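Local coordinates for putative membrane protein (PDB 3C8I) that is of unknown function but is probably membrane-associated, with this chain the C-terminal part of a DUF3239-family protein, at residues 35-40 with 89-94. Numbering follows the deposited sequence.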
ATOM      1  N   VAL B  35       8.356  14.945  12.170  1.00 28.98           N
ATOM      2  CA  VAL B  35       7.164  15.468  11.526  1.00 28.35           C
ATOM      3  C   VAL B  35       6.167  16.073  12.538  1.00 29.22           C
ATOM      4  O   VAL B  35       6.175  15.769  13.746  1.00 28.84           O
ATOM      5  CB  VAL B  35       6.447  14.374  10.663  1.00 28.40           C
ATOM      6  CG1 VAL B  35       7.297  13.976   9.445  1.00 28.43           C
ATOM      7  CG2 VAL B  35       6.046  13.155  11.490  1.00 26.39           C
ATOM      8  N   ASN B  36       5.329  16.965  12.027  1.00 28.70           N
ATOM      9  CA  ASN B  36       4.301  17.618  12.799  1.00 28.61           C
ATOM     10  C   ASN B  36       2.989  16.928  12.512  1.00 28.32           C
ATOM     11  O   ASN B  36       2.535  16.936  11.372  1.00 28.53           O
ATOM     12  CB  ASN B  36       4.213  19.088  12.379  1.00 28.86           C
ATOM     13  CG  ASN B  36       3.147  19.879  13.134  1.00 28.33           C
ATOM     14  OD1 ASN B  36       2.499  19.393  14.056  1.00 26.41           O
ATOM     15  ND2 ASN B  36       2.997  21.136  12.745  1.00 27.69           N
ATOM     16  N   THR B  37       2.375  16.334  13.526  1.00 28.12           N
ATOM     17  CA  THR B  37       1.104  15.618  13.313  1.00 28.77           C
ATOM     18  C   THR B  37      -0.147  16.501  13.281  1.00 29.27           C
ATOM     19  O   THR B  37      -1.255  15.997  13.014  1.00 29.65           O
ATOM     20  CB  THR B  37       0.893  14.460  14.307  1.00 28.61           C
ATOM     21  OG1 THR B  37       0.674  14.968  15.617  1.00 27.99           O
ATOM     22  CG2 THR B  37       2.072  13.537  14.326  1.00 28.31           C
ATOM     23  N   ASN B  38      -0.007  17.804  13.527  1.00 29.53           N
ATOM     24  CA  ASN B  38      -1.163  18.717  13.398  1.00 30.75           C
ATOM     25  C   ASN B  38      -1.560  18.931  11.948  1.00 31.61           C
ATOM     26  O   ASN B  38      -0.717  19.252  11.113  1.00 31.33           O
ATOM     27  CB  ASN B  38      -0.871  20.105  14.018  1.00 30.01           C
ATOM     28  CG  ASN B  38      -0.836  20.079  15.522  1.00 30.01           C
ATOM     29  OD1 ASN B  38      -1.463  19.227  16.158  1.00 29.39           O
ATOM     30  ND2 ASN B  38      -0.117  21.045  16.124  1.00 28.09           N
ATOM     31  N   VAL B  39      -2.849  18.795  11.653  1.00 33.28           N
ATOM     32  CA  VAL B  39      -3.335  19.115  10.316  1.00 35.21           C
ATOM     33  C   VAL B  39      -3.187  20.622  10.038  1.00 36.32           C
ATOM     34  O   VAL B  39      -2.769  21.002   8.943  1.00 37.14           O
ATOM     35  CB  VAL B  39      -4.764  18.581  10.077  1.00 36.03           C
ATOM     36  CG1 VAL B  39      -5.299  19.081   8.742  1.00 38.36           C
ATOM     37  CG2 VAL B  39      -4.750  17.031  10.113  1.00 36.42           C
ATOM     38  N   ASP B  40      -3.428  21.457  11.061  1.00 37.05           N
ATOM     39  CA  ASP B  40      -3.186  22.908  10.960  1.00 37.36           C
ATOM     40  C   ASP B  40      -1.752  23.284  11.326  1.00 38.17           C
ATOM     41  O   ASP B  40      -1.374  23.232  12.509  1.00 37.90           O
ATOM     42  CB  ASP B  40      -4.152  23.663  11.856  1.00 37.14           C
ATOM     43  CG  ASP B  40      -4.027  25.189  11.727  1.00 37.08           C
ATOM     44  OD1 ASP B  40      -2.996  25.723  11.259  1.00 36.31           O
ATOM     45  OD2 ASP B  40      -4.988  25.854  12.128  1.00 37.06           O
ATOM     46  N   ASP B  89      -2.513  10.498  11.607  1.00 32.94           N
ATOM     47  CA  ASP B  89      -2.105   9.266  12.298  1.00 32.68           C
ATOM     48  C   ASP B  89      -1.039   8.469  11.509  1.00 30.89           C
ATOM     49  O   ASP B  89      -0.436   7.537  12.023  1.00 29.99           O
ATOM     50  CB  ASP B  89      -3.329   8.402  12.636  1.00 33.23           C
ATOM     51  CG  ASP B  89      -3.787   8.566  14.100  1.00 37.14           C
ATOM     52  OD1 ASP B  89      -3.282   9.480  14.796  1.00 41.89           O
ATOM     53  OD2 ASP B  89      -4.651   7.790  14.570  1.00 42.05           O
ATOM     54  N   GLN B  90      -0.790   8.892  10.288  1.00 30.79           N
ATOM     55  CA  GLN B  90       0.221   8.306   9.423  1.00 30.36           C
ATOM     56  C   GLN B  90       0.770   9.406   8.549  1.00 29.84           C
ATOM     57  O   GLN B  90       0.002  10.224   8.062  1.00 29.86           O
ATOM     58  CB  GLN B  90      -0.401   7.197   8.546  1.00 30.94           C
ATOM     59  CG  GLN B  90       0.618   6.384   7.697  1.00 31.53           C
ATOM     60  CD  GLN B  90       1.063   7.057   6.428  1.00 31.03           C
ATOM     61  OE1 GLN B  90       2.181   6.796   5.942  1.00 36.86           O
ATOM     62  NE2 GLN B  90       0.243   7.916   5.879  1.00 29.01           N
ATOM     63  N   ILE B  91       2.096   9.437   8.357  1.00 28.99           N
ATOM     64  CA  ILE B  91       2.755  10.430   7.488  1.00 30.30           C
ATOM     65  C   ILE B  91       3.901   9.750   6.718  1.00 30.53           C
ATOM     66  O   ILE B  91       4.733   9.088   7.343  1.00 30.12           O
ATOM     67  CB  ILE B  91       3.352  11.607   8.328  1.00 30.53           C
ATOM     68  CG1 ILE B  91       2.241  12.397   9.039  1.00 32.27           C
ATOM     69  CG2 ILE B  91       4.196  12.531   7.452  1.00 29.46           C
ATOM     70  CD1 ILE B  91       2.748  13.486   9.990  1.00 31.27           C
ATOM     71  N   SER B  92       3.917   9.899   5.395  1.00 30.77           N
ATOM     72  CA  SER B  92       5.022   9.402   4.544  1.00 31.49           C
ATOM     73  C   SER B  92       6.050  10.483   4.240  1.00 30.82           C
ATOM     74  O   SER B  92       5.740  11.442   3.507  1.00 31.18           O
ATOM     75  CB  SER B  92       4.530   8.864   3.202  1.00 32.64           C
ATOM     76  OG  SER B  92       3.634   7.805   3.403  1.00 35.60           O
ATOM     77  N   PRO B  93       7.261  10.335   4.790  1.00 29.93           N
ATOM     78  CA  PRO B  93       8.340  11.240   4.401  1.00 30.21           C
ATOM     79  C   PRO B  93       9.013  10.752   3.119  1.00 29.14           C
ATOM     80  O   PRO B  93       9.076   9.547   2.887  1.00 28.21           O
ATOM     81  CB  PRO B  93       9.301  11.165   5.581  1.00 30.72           C
ATOM     82  CG  PRO B  93       9.118   9.767   6.142  1.00 29.87           C
ATOM     83  CD  PRO B  93       7.719   9.323   5.777  1.00 31.22           C
ATOM     84  N   MET B  94       9.492  11.677   2.303  1.00 28.06           N
ATOM     85  CA  MET B  94      10.316  11.344   1.133  1.00 29.08           C
ATOM     86  C   MET B  94      11.561  12.223   1.103  1.00 29.42           C
ATOM     87  O   MET B  94      11.492  13.406   1.433  1.00 29.96           O
ATOM     88  CB  MET B  94       9.526  11.532  -0.183  1.00 28.77           C
ATOM     89  CG  MET B  94       9.047  12.946  -0.483  1.00 31.28           C
ATOM     90  SD  MET B  94       8.470  13.212  -2.231  1.00 26.28           S
ATOM     91  CE  MET B  94      10.010  13.207  -3.140  1.00 34.11           C
TER
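V35 and I91 meet in a small, buried apolar contact between the end of strand 29-36 and strand 88-95, an outermost strand of the chain's antiparallel sheet. The two strands are not neighbours in that sheet, and the CA atoms of V35 and I91 stand 7.8 Å apart, a separation bridged by side chains. Both residues direct their CB toward the opposite segment and touch tip to tip, with V35 CG2 3.6 Å from I91 CD1. A second, looser touch joins V35 CG1 to I91 CG2 at 4.0 Å, so both branches of each residue take part. I91 is extended along its chain, with CD1 anti to CA across the CB-CG1 bond (chi2 174°), which carries that methyl out to the turn after V35. There I91 CD1 lies 3.7 Å from N36 O, with T37 CG2 a little farther off. The turn is an Asx turn: N36 OD1 accepts from N38 N at 3.0 Å, nearly straight at the hydrogen (163°) but with the donor 59° above the carbonyl plane. N36 OD1 also accepts from R46 N, and T37 OG1 bonds to E140. A75 packs against I91, while A50 and L138 pack against V35, continuing the apolar layer. N36 OD1 and T37 OG1 thus have hydrogen-bond partners within the chain, whereas the join between the two segments, which buries 157 Å² summed over both sides, rests on van der Waals packing of methyl groups, one of which also lies against the N36 carbonyl oxygen, and probably on the hydrophobic effect.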